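Long-range contacts in endo-N-acetyl-beta-D-glucosaminidase (Hypocrea jecorina, PDB 4AC1), which hydrolyses N-glycans within their di-N-acetylchitobiose core as a family 18 glycoside hydrolase, removing glycans from the fungus's own secreted cellulases: residues Pro156-Leu161 with Thr188-Gly193; Asp184-Gln189 with Pro213-Ala218; Phe9-Asp14 with Gly254-Asn259; Gln220-Glu225 with Phe258-Gly263. All blocks are in the same frame, centred on the assembly; numbering follows the deposited sequence.

Contacts 1 and 2 are buried and share strand 185-189: contact 2 pairs it with strand 216-221, while contact 1 follows it to its C-terminal end, where it meets the loop after strand 151-154. Contacts 3 and 4 are partly buried and share Phe258 and Asn259 of the loop after strand 251-255, which contact 3 ties to the loop after strand 4-9 and contact 4 to the end of strand 216-221. Chemistry follows place. Contact 2 is parallel backbone pairing flanked by apolar side chains, and contact 1 is a single backbone bridge made by Gln189, itself a zinc ligand. Contact 3 turns on a buried carboxylate and a water, whereas contact 4 runs from packed hydroxyls to a water-bridged surface.

Contact 1. Residues Pro156-Leu161 with Thr188-Gly193; sequences PVASAL and TQFYSG. With ACT (acetate ion), chain D.
Thr188, Gln189 and Ala158 bury the most surface here, where the end of strand 185-189 meets the loop after strand 151-154. Two backbone bonds hold Gln189 at its own N and O: its N donates to Pro156 O at 2.9 Å, nearly straight at 168°, and its O accepts from Ala158 N at 3.0 Å, with that donor well above the carbonyl plane. Thr188 turns its methyl inward, CG2 lying anti to the backbone N, and packs it 3.5 Å from Ala158 CA. Its OG1 meets Leu161 CD1 at 3.6 Å, the side chains meeting end to end. Ala158 CB sits over one face of the Phe190 ring, 4.0 Å from the centroid, in a CH-pi contact offset toward the rim; helix 201-208 also packs on that ring. The extended Gln189 side chain passes Pro156 O, gives NE2 to Ala155 O and turns OE1 to a zinc ion that Glu127 also binds. Tyr191 OH donates to an acetate oxygen, O, at 2.6 Å, and Gln189 OE1 lies 3.1 Å from the same atom. Replacing Gln189 by alanine is likely to leave the zinc ion without OE1 and Ala155 O without its amide donor. The chemistry divides: main-chain bonds and small apolar groups fix the strand end, and the amide oxygen, its NE2 held by Ala155, is directed to the metal at the mouth of the barrel.

Contact 2. Residues Asp184-Gln189 with Pro213-Ala218; sequences DWYNTQ and PAKVVA
Tyr186 O is gripped by two donors: Val217 N across the contact at 3.0 Å, approaching nearly along the C=O axis, and Thr188 OG1 from its own strand in a weak bond. Around it, segments 185-189 and 216-218 run parallel, 31° apart. Tyr186 N donates to Lys215 O at 2.7 Å and Thr188 N to Val217 O at 3.0 Å, so each strand alternately gives and takes. On the face carrying Asn187 and Val217, the Trp185 indole meets a valine methyl: Trp185 CD1 lies 3.3 Å from Val217 CG2, the side chains crossing obliquely. Trp185 CG stands between the backbone N and the carbonyl carbon (chi1 74°), which carries the indole along the strand until NE1 donates to Asn187 OD1 at 2.8 Å, an oxygen lying almost in the indole plane, though NE1 stands above the asparagine's carbonyl plane. On the other face, Val216 CG1 packs 3.8 Å from Thr188 OG1, and Tyr186 turns a ring edge to Lys215 O. Lys215 CG lies 3.8 Å from Asp184 O, and a bend at chi3 (86°) brings CE back to the same oxygen before NZ reaches Gly180 O and Gln176. Strand 185-189, helix 201-208 and strand 216-221 form one beta-alpha-beta unit of the family 18 barrel. Main-chain bonds set the pairing, and the indole's bond to Asn187 helps fix its rotation beside Val217 CG2.

Contact 3. Residues Phe9-Asp14 with Gly254-Asn259; sequences FQTTHD and GWEYFN
This is a carboxylate-centred contact between two loops at the C-terminal ends of neighbouring barrel strands, 4-9 and 251-255, the first and last. Glu256, which follows a cis peptide bond, reaches across with both oxygens. OE1 accepts from Thr11 N at 2.9 Å through its syn lone pair, almost straight at 175°, and from Gln10 N at 3.0 Å from well out of the carboxylate plane. OE2 accepts from Thr11 OG1 at 2.6 Å, also on the syn side. A water gives one hydrogen to Glu256 OE1 and the other to Thr11 O, and accepts from Phe258 N. Gln10 CG, opposite the backbone N (chi1 -168°), sends the amide to Trp255, where Gln10 NE2 lies 3.4 Å from Trp255 CH2 at the indole edge, the two planes nearly perpendicular; NE2 also bonds Ser40. Trp255 lies close to the bound zinc ion and acetate, near Asp125 and Glu127. Thr11 CG2 stands 3.6 Å over the centre of the Phe258 ring in a CH-pi contact, and Asn259 CB covers the opposite face. Farther along, Phe9 CE1 touches Tyr257 CD2 at 3.7 Å. A glutamine in place of Glu256 would probably turn an N-H toward one of these donors, leaving it without an acceptor. Two backbone amides, a hydroxyl and a water would help offset the charge, so the buried carboxylate is probably ionised, and it links the two loops.

Contact 4. Residues Gln220-Glu225 with Phe258-Gly263; sequences QLTTPE and FNSLPG
Thr222 and Ser260 form the tightly packed, buried part of this contact, while Glu225 and Asn259 are bridged by a water toward the surface. Thr222 CB lies 3.2 Å from Ser260 OG. Both hydroxyls turn to the loop behind them: Thr222 OG1 bonds Glu256 O, Ser260 OG bonds Tyr257 O and Glu256 O, and Trp271 of helix 270-279 packs on both residues. Just beyond, Leu261 N donates to Thr222 O at 3.0 Å from above the carbonyl plane. Thr223 puts its methyl, rather than its hydroxyl, against the asparagine: CG2, anti to the carbonyl carbon, comes 3.2 Å from Asn259 O and 3.5 Å from Asn259 OD1, the side chains crossing at about a right angle. Thr223 OG1 points instead toward Glu225 N, from which it accepts at 3.2 Å, closing an ST turn. The outer side is looser. Glu225 OE1 and Asn259 ND2 stand 3.9 Å apart, carboxylate and amide planes almost perpendicular, and a water spans them, donating to OE1 at 2.7 Å, accepting from ND2 and also bonding Thr223 OG1. Even on this outer side one spot is close: Pro224 CD presses on Leu261 CD1 at 3.4 Å, tighter than usual for two carbons. The arrangement joins the loops that follow adjacent parallel strands, 216-221 and 251-255, at the C-terminal end of a (beta/alpha)8 barrel, the end where family 18 enzymes carry their active-site loops.

Contact 1. Residues Pro156-Leu161 with Thr188-Gly193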
# COMPACT_ATOMS: atom_id res chain seq x y z
N PRO A 156 4.28 -0.77 -7.16
CA PRO A 156 5.26 -0.33 -8.15
C PRO A 156 5.41 1.19 -8.13
O PRO A 156 4.44 1.90 -7.90
CB PRO A 156 4.62 -0.75 -9.47
CG PRO A 156 3.15 -0.77 -9.19
CD PRO A 156 3.02 -1.22 -7.78
N VAL A 157 6.62 1.68 -8.40
CA VAL A 157 6.76 3.08 -8.72
C VAL A 157 6.13 3.28 -10.11
O VAL A 157 6.11 2.37 -10.92
CB VAL A 157 8.22 3.57 -8.63
CG1 VAL A 157 8.79 3.28 -7.25
CG2 VAL A 157 9.08 2.97 -9.72
N ALA A 158 5.61 4.47 -10.37
CA ALA A 158 4.81 4.67 -11.57
C ALA A 158 5.52 4.25 -12.87
O ALA A 158 4.94 3.55 -13.69
CB ALA A 158 4.33 6.12 -11.67
N SER A 159 6.78 4.66 -13.03
CA SER A 159 7.57 4.35 -14.23
C SER A 159 7.75 2.83 -14.42
O SER A 159 8.02 2.39 -15.53
CB SER A 159 8.92 5.07 -14.21
OG SER A 159 9.58 4.85 -12.98
N ALA A 160 7.62 2.04 -13.36
CA ALA A 160 7.71 0.58 -13.49
C ALA A 160 6.54 -0.02 -14.25
O ALA A 160 6.62 -1.15 -14.73
CB ALA A 160 7.86 -0.08 -12.14
N LEU A 161 5.46 0.75 -14.37
CA LEU A 161 4.29 0.33 -15.14
C LEU A 161 4.29 0.93 -16.55
O LEU A 161 3.33 0.78 -17.32
CB LEU A 161 2.99 0.70 -14.41
CG LEU A 161 2.82 0.15 -12.99
CD1 LEU A 161 1.43 0.45 -12.49
CD2 LEU A 161 3.15 -1.33 -12.89
N THR A 188 0.26 2.72 -6.84
CA THR A 188 1.27 3.17 -7.79
C THR A 188 1.92 4.47 -7.31
O THR A 188 1.23 5.46 -7.04
CB THR A 188 0.66 3.28 -9.21
OG1 THR A 188 0.08 2.02 -9.57
CG2 THR A 188 1.71 3.59 -10.25
N GLN A 189 3.24 4.43 -7.15
CA GLN A 189 3.93 5.54 -6.51
C GLN A 189 4.27 6.65 -7.52
O GLN A 189 5.27 6.56 -8.24
CB GLN A 189 5.19 5.05 -5.78
CG GLN A 189 4.95 3.80 -4.92
CD GLN A 189 6.11 3.48 -4.00
OE1 GLN A 189 6.70 4.39 -3.42
NE2 GLN A 189 6.45 2.21 -3.85
N PHE A 190 3.42 7.68 -7.56
CA PHE A 190 3.64 8.87 -8.39
C PHE A 190 4.43 9.92 -7.60
O PHE A 190 3.94 11.03 -7.32
CB PHE A 190 2.31 9.48 -8.88
CG PHE A 190 1.55 8.61 -9.87
CD1 PHE A 190 0.70 7.59 -9.44
CD2 PHE A 190 1.67 8.84 -11.24
CE1 PHE A 190 0.00 6.81 -10.35
CE2 PHE A 190 0.97 8.07 -12.17
CZ PHE A 190 0.12 7.05 -11.71
N TYR A 191 5.65 9.56 -7.24
CA TYR A 191 6.53 10.43 -6.47
C TYR A 191 7.95 9.89 -6.52
O TYR A 191 8.20 8.87 -7.17
CB TYR A 191 6.03 10.63 -5.03
CG TYR A 191 5.57 9.39 -4.28
CD1 TYR A 191 6.46 8.63 -3.52
CD2 TYR A 191 4.20 9.06 -4.22
CE1 TYR A 191 6.02 7.52 -2.76
CE2 TYR A 191 3.76 7.97 -3.48
CZ TYR A 191 4.66 7.20 -2.76
OH TYR A 191 4.17 6.14 -2.03
N SER A 192 8.88 10.61 -5.88
CA SER A 192 10.30 10.23 -5.80
C SER A 192 11.00 10.26 -7.15
O SER A 192 12.11 9.74 -7.29
CB SER A 192 10.48 8.87 -5.12
OG SER A 192 9.97 8.94 -3.81
N GLY A 193 10.37 10.92 -8.13
CA GLY A 193 10.95 11.06 -9.46
C GLY A 193 10.32 10.12 -10.48
O GLY A 193 10.50 10.30 -11.67
C ACT D . 5.57 3.46 -0.55
O ACT D . 5.75 4.70 -0.51
OXT ACT D . 6.60 2.75 -0.49
CH3 ACT D . 4.20 2.89 -0.70

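Contact 2. Residues Asp184-Gln189 with Pro213-Ala218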
# COMPACT_ATOMS: atom_id res chain seq x y z
N ASP A 184 -5.19 -7.52 -6.80
CA ASP A 184 -6.38 -6.66 -6.75
C ASP A 184 -6.14 -5.26 -7.30
O ASP A 184 -7.00 -4.73 -7.99
CB ASP A 184 -7.00 -6.65 -5.35
CG ASP A 184 -7.47 -8.02 -4.95
OD1 ASP A 184 -8.53 -8.45 -5.46
OD2 ASP A 184 -6.76 -8.72 -4.21
N TRP A 185 -4.98 -4.68 -6.98
CA TRP A 185 -4.60 -3.38 -7.54
C TRP A 185 -3.13 -3.08 -7.27
O TRP A 185 -2.45 -3.80 -6.53
CB TRP A 185 -5.50 -2.22 -7.05
CG TRP A 185 -5.26 -1.78 -5.63
CD1 TRP A 185 -4.34 -0.86 -5.21
CD2 TRP A 185 -5.96 -2.22 -4.45
NE1 TRP A 185 -4.41 -0.70 -3.85
CE2 TRP A 185 -5.40 -1.52 -3.36
CE3 TRP A 185 -6.99 -3.14 -4.21
CZ2 TRP A 185 -5.82 -1.72 -2.05
CZ3 TRP A 185 -7.42 -3.33 -2.90
CH2 TRP A 185 -6.83 -2.62 -1.84
N TYR A 186 -2.67 -2.00 -7.91
CA TYR A 186 -1.32 -1.50 -7.78
C TYR A 186 -1.34 -0.13 -7.09
O TYR A 186 -1.95 0.82 -7.60
CB TYR A 186 -0.66 -1.39 -9.16
CG TYR A 186 -0.62 -2.71 -9.92
CD1 TYR A 186 0.42 -3.62 -9.70
CD2 TYR A 186 -1.60 -3.03 -10.87
CE1 TYR A 186 0.46 -4.82 -10.36
CE2 TYR A 186 -1.55 -4.26 -11.56
CZ TYR A 186 -0.51 -5.13 -11.30
OH TYR A 186 -0.48 -6.33 -11.98
N ASN A 187 -0.71 -0.07 -5.92
CA ASN A 187 -0.53 1.17 -5.17
C ASN A 187 0.61 1.92 -5.84
O ASN A 187 1.78 1.75 -5.49
CB ASN A 187 -0.17 0.84 -3.73
CG ASN A 187 -1.34 0.26 -2.97
OD1 ASN A 187 -2.38 0.91 -2.82
ND2 ASN A 187 -1.18 -0.99 -2.52
N THR A 188 0.26 2.72 -6.84
CA THR A 188 1.27 3.17 -7.79
C THR A 188 1.92 4.47 -7.31
O THR A 188 1.23 5.46 -7.04
CB THR A 188 0.66 3.28 -9.21
OG1 THR A 188 0.08 2.02 -9.57
CG2 THR A 188 1.71 3.59 -10.25
N GLN A 189 3.24 4.43 -7.15
CA GLN A 189 3.93 5.54 -6.51
C GLN A 189 4.27 6.65 -7.52
O GLN A 189 5.27 6.56 -8.24
CB GLN A 189 5.19 5.05 -5.78
CG GLN A 189 4.95 3.80 -4.92
CD GLN A 189 6.11 3.48 -4.00
OE1 GLN A 189 6.70 4.39 -3.42
NE2 GLN A 189 6.45 2.21 -3.85
N PRO A 213 -7.54 1.02 -15.42
CA PRO A 213 -7.76 2.08 -14.44
C PRO A 213 -8.25 1.56 -13.08
O PRO A 213 -7.80 2.04 -12.04
CB PRO A 213 -8.84 2.95 -15.10
CG PRO A 213 -8.60 2.79 -16.54
CD PRO A 213 -8.17 1.34 -16.72
N ALA A 214 -9.15 0.58 -13.09
CA ALA A 214 -9.65 -0.01 -11.84
C ALA A 214 -8.53 -0.58 -10.97
O ALA A 214 -8.70 -0.68 -9.75
CB ALA A 214 -10.70 -1.09 -12.14
N LYS A 215 -7.41 -0.95 -11.58
CA LYS A 215 -6.29 -1.51 -10.81
C LYS A 215 -5.14 -0.54 -10.57
O LYS A 215 -4.15 -0.92 -9.96
CB LYS A 215 -5.76 -2.77 -11.49
CG LYS A 215 -6.79 -3.85 -11.66
CD LYS A 215 -6.14 -5.02 -12.36
CE LYS A 215 -5.49 -5.86 -11.31
NZ LYS A 215 -4.91 -7.12 -11.85
N VAL A 216 -5.27 0.70 -11.04
CA VAL A 216 -4.20 1.68 -10.84
C VAL A 216 -4.66 2.74 -9.83
O VAL A 216 -5.47 3.62 -10.14
CB VAL A 216 -3.75 2.34 -12.17
CG1 VAL A 216 -2.58 3.28 -11.91
CG2 VAL A 216 -3.35 1.27 -13.17
N VAL A 217 -4.19 2.58 -8.60
CA VAL A 217 -4.41 3.55 -7.53
C VAL A 217 -3.29 4.59 -7.61
O VAL A 217 -2.11 4.26 -7.70
CB VAL A 217 -4.40 2.85 -6.15
CG1 VAL A 217 -4.23 3.83 -5.01
CG2 VAL A 217 -5.69 2.08 -5.97
N ALA A 218 -3.71 5.86 -7.63
CA ALA A 218 -2.78 6.99 -7.68
C ALA A 218 -2.17 7.29 -6.33
O ALA A 218 -2.80 7.89 -5.45
CB ALA A 218 -3.48 8.21 -8.22

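Contact 3. Residues Phe9-Asp14 with Gly254-Asn259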
# COMPACT_ATOMS: atom_id res chain seq x y z
N PHE A 9 -0.08 3.42 7.18
CA PHE A 9 0.08 3.76 8.60
C PHE A 9 1.37 3.08 9.08
O PHE A 9 1.35 1.92 9.50
CB PHE A 9 -1.15 3.24 9.35
CG PHE A 9 -1.24 3.66 10.80
CD1 PHE A 9 -1.72 4.91 11.16
CD2 PHE A 9 -0.87 2.77 11.81
CE1 PHE A 9 -1.81 5.28 12.52
CE2 PHE A 9 -0.95 3.12 13.15
CZ PHE A 9 -1.42 4.38 13.51
N GLN A 10 2.50 3.79 8.92
CA GLN A 10 3.82 3.26 9.30
C GLN A 10 4.28 3.80 10.65
O GLN A 10 4.74 3.04 11.51
CB GLN A 10 4.90 3.54 8.25
CG GLN A 10 6.16 2.73 8.54
CD GLN A 10 7.32 3.09 7.65
OE1 GLN A 10 7.93 4.15 7.79
NE2 GLN A 10 7.65 2.19 6.75
N THR A 11 4.17 5.11 10.82
CA THR A 11 4.51 5.78 12.08
C THR A 11 3.32 5.59 13.00
O THR A 11 2.23 6.13 12.76
CB THR A 11 4.80 7.27 11.85
OG1 THR A 11 5.89 7.38 10.93
CG2 THR A 11 5.20 7.96 13.16
N THR A 12 3.55 4.83 14.07
CA THR A 12 2.48 4.32 14.93
C THR A 12 2.46 5.00 16.30
O THR A 12 1.48 4.89 17.03
CB THR A 12 2.63 2.79 15.16
OG1 THR A 12 3.92 2.53 15.74
CG2 THR A 12 2.50 2.02 13.83
N HIS A 13 3.55 5.68 16.62
CA HIS A 13 3.75 6.35 17.91
C HIS A 13 4.35 7.72 17.66
O HIS A 13 5.11 7.90 16.72
CB HIS A 13 4.69 5.53 18.81
CG HIS A 13 4.12 4.23 19.27
ND1 HIS A 13 3.83 3.20 18.40
CD2 HIS A 13 3.79 3.78 20.50
CE1 HIS A 13 3.33 2.18 19.08
NE2 HIS A 13 3.30 2.51 20.36
N ASP A 14 4.02 8.67 18.53
CA ASP A 14 4.51 10.04 18.37
C ASP A 14 5.88 10.22 19.02
O ASP A 14 6.46 9.26 19.54
CB ASP A 14 3.48 11.04 18.92
CG ASP A 14 3.30 10.96 20.42
OD1 ASP A 14 4.18 10.41 21.12
OD2 ASP A 14 2.27 11.46 20.93
N GLY A 254 -2.23 7.32 0.18
CA GLY A 254 -1.38 8.33 0.80
C GLY A 254 -0.28 7.73 1.65
O GLY A 254 -0.55 6.92 2.56
N TRP A 255 0.95 8.13 1.36
CA TRP A 255 2.12 7.83 2.20
C TRP A 255 2.53 9.10 2.95
O TRP A 255 3.00 10.05 2.32
CB TRP A 255 3.31 7.33 1.35
CG TRP A 255 4.42 6.95 2.26
CD1 TRP A 255 5.38 7.78 2.77
CD2 TRP A 255 4.64 5.67 2.85
NE1 TRP A 255 6.20 7.09 3.63
CE2 TRP A 255 5.76 5.79 3.70
CE3 TRP A 255 4.00 4.42 2.74
CZ2 TRP A 255 6.26 4.70 4.44
CZ3 TRP A 255 4.49 3.34 3.48
CH2 TRP A 255 5.62 3.49 4.31
N GLU A 256 2.36 9.19 4.28
CA GLU A 256 1.66 8.22 5.13
C GLU A 256 0.84 9.03 6.15
O GLU A 256 0.83 10.27 6.12
CB GLU A 256 2.65 7.29 5.85
CG GLU A 256 3.71 8.05 6.64
CD GLU A 256 4.12 7.37 7.94
OE1 GLU A 256 3.32 6.60 8.52
OE2 GLU A 256 5.26 7.62 8.38
N TYR A 257 0.15 8.35 7.06
CA TYR A 257 -0.90 9.02 7.82
C TYR A 257 -0.48 10.19 8.71
O TYR A 257 -1.00 11.31 8.56
CB TYR A 257 -1.67 8.02 8.67
CG TYR A 257 -2.72 8.64 9.58
CD1 TYR A 257 -3.80 9.36 9.05
CD2 TYR A 257 -2.63 8.49 10.96
CE1 TYR A 257 -4.77 9.90 9.89
CE2 TYR A 257 -3.60 9.05 11.81
CZ TYR A 257 -4.67 9.75 11.27
OH TYR A 257 -5.64 10.30 12.07
N PHE A 258 0.42 9.92 9.66
CA PHE A 258 0.48 10.69 10.92
C PHE A 258 0.74 12.19 10.83
O PHE A 258 0.40 12.92 11.75
CB PHE A 258 1.49 10.07 11.89
CG PHE A 258 2.90 10.55 11.69
CD1 PHE A 258 3.61 10.19 10.55
CD2 PHE A 258 3.50 11.39 12.63
CE1 PHE A 258 4.90 10.63 10.35
CE2 PHE A 258 4.79 11.85 12.44
CZ PHE A 258 5.49 11.48 11.31
N ASN A 259 1.37 12.63 9.74
CA ASN A 259 1.77 14.03 9.60
C ASN A 259 1.19 14.67 8.36
O ASN A 259 1.63 15.74 7.93
CB ASN A 259 3.31 14.15 9.60
CG ASN A 259 3.96 13.40 8.43
OD1 ASN A 259 3.29 12.68 7.70
ND2 ASN A 259 5.26 13.58 8.26
O HOH W 1 1.17 7.15 10.24

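Contact 4. Residues Gln220-Glu225 with Phe258-Gly263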
# COMPACT_ATOMS: atom_id res chain seq x y z
N GLN A 220 0.23 9.02 -3.60
CA GLN A 220 0.62 10.40 -3.28
C GLN A 220 1.35 10.50 -1.96
O GLN A 220 0.96 9.88 -0.96
CB GLN A 220 -0.64 11.27 -3.19
CG GLN A 220 -1.34 11.47 -4.52
CD GLN A 220 -0.60 12.45 -5.39
OE1 GLN A 220 -0.79 13.66 -5.26
NE2 GLN A 220 0.25 11.94 -6.28
N LEU A 221 2.41 11.30 -1.94
CA LEU A 221 2.97 11.75 -0.68
C LEU A 221 1.96 12.68 0.02
O LEU A 221 1.36 13.54 -0.63
CB LEU A 221 4.29 12.48 -0.89
CG LEU A 221 5.47 11.66 -1.42
CD1 LEU A 221 6.67 12.56 -1.63
CD2 LEU A 221 5.84 10.52 -0.47
N THR A 222 1.79 12.51 1.32
CA THR A 222 0.88 13.36 2.07
C THR A 222 1.54 14.65 2.55
O THR A 222 0.86 15.58 3.00
CB THR A 222 0.28 12.63 3.28
OG1 THR A 222 1.35 12.24 4.15
CG2 THR A 222 -0.53 11.41 2.83
N THR A 223 2.87 14.69 2.46
CA THR A 223 3.66 15.87 2.85
C THR A 223 4.77 16.05 1.83
O THR A 223 5.09 15.11 1.11
CB THR A 223 4.37 15.70 4.22
OG1 THR A 223 5.46 14.79 4.07
CG2 THR A 223 3.42 15.20 5.30
N PRO A 224 5.40 17.25 1.79
CA PRO A 224 6.53 17.49 0.90
C PRO A 224 7.88 17.02 1.48
O PRO A 224 8.95 17.44 1.01
CB PRO A 224 6.50 19.01 0.68
CG PRO A 224 5.57 19.57 1.66
CD PRO A 224 5.01 18.47 2.52
N GLU A 225 7.83 16.15 2.49
CA GLU A 225 9.04 15.50 3.02
C GLU A 225 9.45 14.36 2.09
O GLU A 225 9.34 13.16 2.43
CB GLU A 225 8.83 14.99 4.44
CG GLU A 225 8.58 16.08 5.47
CD GLU A 225 8.77 15.58 6.89
OE1 GLU A 225 8.90 14.35 7.08
OE2 GLU A 225 8.80 16.41 7.81
N PHE A 258 0.42 9.92 9.66
CA PHE A 258 0.48 10.69 10.92
C PHE A 258 0.74 12.19 10.83
O PHE A 258 0.40 12.92 11.75
CB PHE A 258 1.49 10.07 11.89
CG PHE A 258 2.90 10.55 11.69
CD1 PHE A 258 3.61 10.19 10.55
CD2 PHE A 258 3.50 11.39 12.63
CE1 PHE A 258 4.90 10.63 10.35
CE2 PHE A 258 4.79 11.85 12.44
CZ PHE A 258 5.49 11.48 11.31
N ASN A 259 1.37 12.63 9.74
CA ASN A 259 1.77 14.03 9.60
C ASN A 259 1.19 14.67 8.36
O ASN A 259 1.63 15.74 7.93
CB ASN A 259 3.31 14.15 9.60
CG ASN A 259 3.96 13.40 8.43
OD1 ASN A 259 3.29 12.68 7.70
ND2 ASN A 259 5.26 13.58 8.26
N SER A 260 0.18 14.03 7.78
CA SER A 260 -0.39 14.49 6.52
C SER A 260 -0.77 15.96 6.52
O SER A 260 -1.45 16.43 7.42
CB SER A 260 -1.64 13.70 6.21
OG SER A 260 -1.37 12.33 6.03
N LEU A 261 -0.37 16.67 5.47
CA LEU A 261 -0.93 18.00 5.20
C LEU A 261 -2.39 17.85 4.78
O LEU A 261 -2.74 16.81 4.21
CB LEU A 261 -0.12 18.72 4.11
CG LEU A 261 1.28 19.14 4.53
CD1 LEU A 261 1.98 19.87 3.38
CD2 LEU A 261 1.28 20.02 5.78
N PRO A 262 -3.23 18.88 5.01
CA PRO A 262 -2.91 20.21 5.54
C PRO A 262 -2.86 20.30 7.07
O PRO A 262 -2.30 21.26 7.60
CB PRO A 262 -4.08 21.06 5.03
CG PRO A 262 -5.23 20.12 5.01
CD PRO A 262 -4.62 18.82 4.52
N GLY A 263 -3.42 19.33 7.77
CA GLY A 263 -3.57 19.43 9.21
C GLY A 263 -2.34 19.07 10.03
O GLY A 263 -2.29 19.34 11.23
O HOH W 2 6.82 13.03 6.05